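Local coordinates for glycoside hydrolase, GH17 family (Formosa sp. Hel1_33_131, PDB 6FCG), which probably hydrolyses internal bonds of laminarin, the beta-1,3-glucan of microalgae, as an endo-acting laminarinase of glycoside hydrolase family 17, at residues A170-A175 and F213-G218; T324-E329 and K404-N409. All coordinates share one frame; numbering follows the deposited sequence.

Contact 1: residues A170-A175 and F213-G218; sequences AMVKWA and FASWGG
Ser215 OG packs against Val172 while its hydrogen bond goes to Asp211 OD1, on the strand 206-212 that leads into its own segment. The other carboxylate oxygen of Asp211 accepts from the backbone N of Met171, so a single acidic group bridges the two segments although they share no direct hydrogen bond. OG of Ser215 lies 3.2 Å from CA of Val172, with CB close behind. The amide N of Val172 is as close to that oxygen, but the angle is too poor for a bond.

Met171 and Ser215 meet lower on their side chains, CB to CB at 4.0 Å. With CG of Met171 anti to the carbonyl carbon (chi1 -66°), the chain runs out past the serine, and the bend at chi3 brings CE back to 4.3 Å from Ser215 CB; the side chain also packs on Leu231 of helix 226-234. Trp216 reaches the same leucine from the other segment and gives its indole NE1 to Ser239 O.

On the other flank, CG2 of Val172 lies 3.7 Å from Ser215 OG and also rides 3.2 Å above the plane of the Trp174 ring, offset toward the rim. One methyl thus separates the serine hydroxyl from an indole face. The valine opens a type I turn, closed by Ala175 N to Val172 O at 3.1 Å. Across from it, a wide pi-type turn is held by Gly218 N to Phe213 O at 3.0 Å, and Ala214 CB sits over the centre of the Phe213 ring.

The chemistry is that of a carboxylate shared between successive barrel loops, beside a buried Ser215-Val172 contact: with a donor on each oxygen, the Asp211 carboxylate is probably held against rotation.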
loop_
_atom_site.group_PDB
_atom_site.type_symbol
_atom_site.label_atom_id
_atom_site.label_comp_id
_atom_site.label_asym_id
_atom_site.label_seq_id
_atom_site.Cartn_x
_atom_site.Cartn_y
_atom_site.Cartn_z
ATOM N N ALA A 170 -34.109 13.617 -4.807
ATOM C CA ALA A 170 -33.853 14.934 -5.311
ATOM C C ALA A 170 -33.502 15.952 -4.229
ATOM O O ALA A 170 -33.073 17.031 -4.575
ATOM C CB ALA A 170 -35.046 15.402 -6.149
ATOM N N MET A 171 -33.722 15.623 -2.961
ATOM C CA MET A 171 -33.420 16.515 -1.830
ATOM C C MET A 171 -32.172 16.121 -1.055
ATOM O O MET A 171 -31.651 16.916 -0.277
ATOM C CB MET A 171 -34.588 16.550 -0.832
ATOM C CG MET A 171 -35.855 17.170 -1.393
ATOM S SD MET A 171 -37.252 17.201 -0.236
ATOM C CE MET A 171 -37.589 15.452 -0.136
ATOM N N VAL A 172 -31.666 14.925 -1.280
ATOM C CA VAL A 172 -30.508 14.475 -0.508
ATOM C C VAL A 172 -29.245 15.274 -0.912
ATOM O O VAL A 172 -28.935 15.403 -2.100
ATOM C CB VAL A 172 -30.301 12.940 -0.640
ATOM C CG1 VAL A 172 -29.572 12.540 -1.936
ATOM C CG2 VAL A 172 -29.559 12.391 0.558
ATOM N N LYS A 173 -28.535 15.799 0.080
ATOM C CA LYS A 173 -27.465 16.790 -0.164
ATOM C C LYS A 173 -26.214 16.218 -0.859
ATOM O O LYS A 173 -25.437 16.972 -1.409
ATOM C CB LYS A 173 -27.035 17.452 1.126
ATOM C CG LYS A 173 -28.158 18.081 1.950
ATOM C CD LYS A 173 -28.839 19.241 1.274
ATOM C CE LYS A 173 -29.775 19.947 2.244
ATOM N NZ LYS A 173 -30.683 20.842 1.470
ATOM N N TRP A 174 -26.045 14.899 -0.824
ATOM C CA TRP A 174 -24.988 14.224 -1.553
ATOM C C TRP A 174 -25.283 13.893 -3.022
ATOM O O TRP A 174 -24.400 13.453 -3.727
ATOM C CB TRP A 174 -24.488 12.959 -0.801
ATOM C CG TRP A 174 -25.521 11.941 -0.293
ATOM C CD1 TRP A 174 -25.865 11.717 1.013
ATOM C CD2 TRP A 174 -26.276 10.972 -1.082
ATOM N NE1 TRP A 174 -26.800 10.691 1.088
ATOM C CE2 TRP A 174 -27.052 10.211 -0.173
ATOM C CE3 TRP A 174 -26.368 10.684 -2.471
ATOM C CZ2 TRP A 174 -27.894 9.223 -0.594
ATOM C CZ3 TRP A 174 -27.204 9.696 -2.887
ATOM C CH2 TRP A 174 -27.967 8.980 -1.963
ATOM N N ALA A 175 -26.498 14.118 -3.495
ATOM C CA ALA A 175 -26.797 13.935 -4.906
ATOM C C ALA A 175 -26.329 15.181 -5.684
ATOM O O ALA A 175 -27.139 15.959 -6.234
ATOM C CB ALA A 175 -28.285 13.675 -5.115
ATOM N N PHE A 213 -33.808 8.462 3.569
ATOM C CA PHE A 213 -34.309 8.643 4.915
ATOM C C PHE A 213 -33.918 9.983 5.530
ATOM O O PHE A 213 -34.692 10.567 6.274
ATOM C CB PHE A 213 -33.842 7.486 5.827
ATOM C CG PHE A 213 -32.427 7.604 6.262
ATOM C CD1 PHE A 213 -31.396 7.254 5.420
ATOM C CD2 PHE A 213 -32.119 8.085 7.532
ATOM C CE1 PHE A 213 -30.076 7.353 5.840
ATOM C CE2 PHE A 213 -30.808 8.199 7.959
ATOM C CZ PHE A 213 -29.788 7.830 7.111
ATOM N N ALA A 214 -32.700 10.434 5.266
ATOM C CA ALA A 214 -32.209 11.689 5.827
ATOM C C ALA A 214 -32.963 12.895 5.265
ATOM O O ALA A 214 -33.220 13.857 5.972
ATOM C CB ALA A 214 -30.700 11.824 5.579
ATOM N N SER A 215 -33.316 12.835 3.996
ATOM C CA SER A 215 -34.099 13.904 3.355
ATOM C C SER A 215 -35.488 14.067 3.958
ATOM O O SER A 215 -36.028 15.152 3.978
ATOM C CB SER A 215 -34.251 13.626 1.855
ATOM O OG SER A 215 -32.988 13.430 1.259
ATOM N N TRP A 216 -36.038 12.973 4.456
ATOM C CA TRP A 216 -37.306 12.994 5.134
ATOM C C TRP A 216 -37.184 13.273 6.607
ATOM O O TRP A 216 -38.149 13.100 7.347
ATOM C CB TRP A 216 -38.045 11.661 4.926
ATOM C CG TRP A 216 -38.748 11.548 3.590
ATOM C CD1 TRP A 216 -38.515 10.606 2.612
ATOM C CD2 TRP A 216 -39.766 12.397 3.103
ATOM N NE1 TRP A 216 -39.349 10.831 1.544
ATOM C CE2 TRP A 216 -40.147 11.910 1.837
ATOM C CE3 TRP A 216 -40.424 13.503 3.627
ATOM C CZ2 TRP A 216 -41.160 12.503 1.083
ATOM C CZ3 TRP A 216 -41.434 14.110 2.867
ATOM C CH2 TRP A 216 -41.780 13.608 1.605
ATOM N N GLY A 217 -36.016 13.715 7.057
ATOM C CA GLY A 217 -35.825 14.116 8.449
ATOM C C GLY A 217 -35.301 13.076 9.418
ATOM O O GLY A 217 -35.201 13.363 10.588
ATOM N N GLY A 218 -34.932 11.898 8.947
ATOM C CA GLY A 218 -34.478 10.840 9.843
ATOM C C GLY A 218 -32.983 10.783 10.135
ATOM O O GLY A 218 -32.513 9.788 10.685
#

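Contact 2: residues T324-E329 and K404-N409; sequences TDEYKE and KTYNGN
Glu326 turns CG anti to its carbonyl carbon (chi1 -67°) and then runs extended, while Thr405 sets OG1 between its own backbone N and carbonyl carbon (chi1 53°), and the two side chains meet from opposite directions. Thr405 OG1 donates to the syn lone pair of Glu326 OE1 at 2.6 Å. Both atoms have further partners: OE1 also accepts from Tyr381 N, and the threonine oxygen is bonded to Trp384 NE1. The second carboxylate oxygen, OE2, lies 3.7 Å from CE2 of Tyr406, near the ring plane at its edge, with carboxylate and ring planes 74° apart. The phenol OH carries on to Glu416. With an alanine in place of Glu326, Thr405 OG1 and Tyr381 N would probably both lose this acceptor, and a gap would open at the edge of the Tyr406 ring.

Asp325, just before, bonds through OD1 to Lys328 N at 2.9 Å and weakly to Tyr327 N; OD2 forms a long salt bridge with Lys328 NZ. A classical N-cap thus fixes the start of helix 326-342, whose first residue ties the TIM barrel of family 17 to the C-terminal segment 404-409.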
loop_
_atom_site.group_PDB
_atom_site.type_symbol
_atom_site.label_atom_id
_atom_site.label_comp_id
_atom_site.label_asym_id
_atom_site.label_seq_id
_atom_site.Cartn_x
_atom_site.Cartn_y
_atom_site.Cartn_z
ATOM N N THR A 324 -21.343 -8.106 -1.508
ATOM C CA THR A 324 -22.049 -8.476 -2.706
ATOM C C THR A 324 -21.841 -9.923 -3.182
ATOM O O THR A 324 -20.734 -10.318 -3.483
ATOM C CB THR A 324 -21.646 -7.562 -3.858
ATOM O OG1 THR A 324 -20.227 -7.593 -4.029
ATOM C CG2 THR A 324 -22.092 -6.153 -3.571
ATOM N N ASP A 325 -22.948 -10.667 -3.248
ATOM C CA ASP A 325 -23.063 -11.981 -3.897
ATOM C C ASP A 325 -24.543 -12.383 -3.862
ATOM O O ASP A 325 -25.323 -11.776 -3.120
ATOM C CB ASP A 325 -22.170 -13.049 -3.223
ATOM C CG ASP A 325 -22.503 -13.244 -1.752
ATOM O OD1 ASP A 325 -23.616 -13.748 -1.470
ATOM O OD2 ASP A 325 -21.643 -12.908 -0.888
ATOM N N GLU A 326 -24.923 -13.418 -4.604
ATOM C CA GLU A 326 -26.334 -13.776 -4.725
ATOM C C GLU A 326 -26.965 -14.333 -3.457
ATOM O O GLU A 326 -28.201 -14.241 -3.274
ATOM C CB GLU A 326 -26.545 -14.761 -5.851
ATOM C CG GLU A 326 -26.268 -14.154 -7.219
ATOM C CD GLU A 326 -26.550 -15.090 -8.387
ATOM O OE1 GLU A 326 -27.286 -16.091 -8.216
ATOM O OE2 GLU A 326 -26.040 -14.813 -9.489
ATOM N N TYR A 327 -26.135 -14.908 -2.583
ATOM C CA TYR A 327 -26.616 -15.493 -1.332
ATOM C C TYR A 327 -27.011 -14.401 -0.348
ATOM O O TYR A 327 -28.095 -14.427 0.242
ATOM C CB TYR A 327 -25.545 -16.420 -0.736
ATOM C CG TYR A 327 -25.942 -17.174 0.520
ATOM C CD1 TYR A 327 -27.072 -17.993 0.539
ATOM C CD2 TYR A 327 -25.157 -17.130 1.664
ATOM C CE1 TYR A 327 -27.426 -18.714 1.676
ATOM C CE2 TYR A 327 -25.500 -17.852 2.800
ATOM C CZ TYR A 327 -26.630 -18.642 2.797
ATOM O OH TYR A 327 -26.959 -19.346 3.918
ATOM N N LYS A 328 -26.127 -13.438 -0.148
ATOM C CA LYS A 328 -26.435 -12.352 0.764
ATOM C C LYS A 328 -27.574 -11.503 0.228
ATOM O O LYS A 328 -28.336 -10.976 1.021
ATOM C CB LYS A 328 -25.212 -11.489 1.065
ATOM C CG LYS A 328 -24.170 -12.226 1.862
ATOM C CD LYS A 328 -23.193 -11.256 2.471
ATOM C CE LYS A 328 -21.759 -11.461 2.012
ATOM N NZ LYS A 328 -20.937 -12.526 2.504
ATOM N N GLU A 329 -27.670 -11.363 -1.096
ATOM C CA GLU A 329 -28.798 -10.662 -1.714
ATOM C C GLU A 329 -30.120 -11.336 -1.363
ATOM O O GLU A 329 -31.097 -10.660 -0.999
ATOM C CB GLU A 329 -28.665 -10.594 -3.241
ATOM C CG GLU A 329 -29.855 -9.925 -3.908
ATOM C CD GLU A 329 -29.837 -10.037 -5.403
ATOM O OE1 GLU A 329 -30.098 -8.985 -5.968
ATOM O OE2 GLU A 329 -29.602 -11.136 -6.013
ATOM N N LYS A 404 -31.934 -21.094 -13.804
ATOM C CA LYS A 404 -31.191 -20.785 -12.585
ATOM C C LYS A 404 -29.753 -20.388 -12.886
ATOM O O LYS A 404 -29.113 -20.991 -13.738
ATOM C CB LYS A 404 -31.224 -21.983 -11.656
ATOM C CG LYS A 404 -32.515 -22.096 -10.849
ATOM C CD LYS A 404 -33.126 -23.492 -10.793
ATOM C CE LYS A 404 -32.154 -24.569 -10.357
ATOM N NZ LYS A 404 -32.828 -25.837 -9.974
ATOM N N THR A 405 -29.247 -19.357 -12.195
ATOM C CA THR A 405 -27.797 -19.017 -12.207
ATOM C C THR A 405 -27.039 -20.165 -11.576
ATOM O O THR A 405 -27.641 -20.921 -10.814
ATOM C CB THR A 405 -27.449 -17.730 -11.398
ATOM O OG1 THR A 405 -27.968 -17.834 -10.071
ATOM C CG2 THR A 405 -28.013 -16.458 -12.069
ATOM N N TYR A 406 -25.748 -20.319 -11.911
ATOM C CA TYR A 406 -24.900 -21.432 -11.394
ATOM C C TYR A 406 -25.425 -22.854 -11.686
ATOM O O TYR A 406 -24.999 -23.821 -11.040
ATOM C CB TYR A 406 -24.723 -21.320 -9.862
ATOM C CG TYR A 406 -23.999 -20.102 -9.401
ATOM C CD1 TYR A 406 -22.620 -20.135 -9.200
ATOM C CD2 TYR A 406 -24.684 -18.915 -9.142
ATOM C CE1 TYR A 406 -21.945 -19.033 -8.758
ATOM C CE2 TYR A 406 -24.013 -17.789 -8.693
ATOM C CZ TYR A 406 -22.638 -17.863 -8.497
ATOM O OH TYR A 406 -21.975 -16.757 -8.061
ATOM N N ASN A 407 -26.364 -22.998 -12.613
ATOM C CA ASN A 407 -27.054 -24.271 -12.822
ATOM C C ASN A 407 -27.751 -24.813 -11.618
ATOM O O ASN A 407 -27.920 -26.026 -11.490
ATOM C CB ASN A 407 -26.108 -25.312 -13.409
ATOM C CG ASN A 407 -26.110 -25.191 -14.867
ATOM O OD1 ASN A 407 -27.153 -25.451 -15.432
ATOM N ND2 ASN A 407 -25.083 -24.583 -15.470
ATOM N N GLY A 408 -28.166 -23.907 -10.737
ATOM C CA GLY A 408 -28.833 -24.300 -9.516
ATOM C C GLY A 408 -27.968 -25.041 -8.540
ATOM O O GLY A 408 -28.488 -25.744 -7.665
ATOM N N ASN A 409 -26.647 -24.877 -8.679
ATOM C CA ASN A 409 -25.687 -25.574 -7.829
ATOM C C ASN A 409 -25.257 -24.706 -6.655
ATOM O O ASN A 409 -24.391 -23.822 -6.801
ATOM C CB ASN A 409 -24.469 -26.016 -8.632
ATOM C CG ASN A 409 -23.542 -26.905 -7.821
ATOM O OD1 ASN A 409 -23.705 -27.070 -6.611
ATOM N ND2 ASN A 409 -22.566 -27.467 -8.482
#

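Contact 1 and contact 2 lie on opposite sides of the chain's centre, their own centres 33 Å apart and their nearest atoms about 16 Å apart, so neither touches the other. Contact 1 joins loops that follow the neighbouring parallel strands 161-168 and 206-212, at the C-terminal end of the barrel strands, where enzymes of this fold place their active site. The centre of contact 2 lies about 21 Å from the chain's centre, against about 15 Å for that of contact 1. The long helix 266-294 is common to both: Phe213 and Trp216 pack on Val288, whereas Tyr327 rests on Leu267 and Ile270. At 404-409, Asn409 also packs on Leu267 of a second subunit.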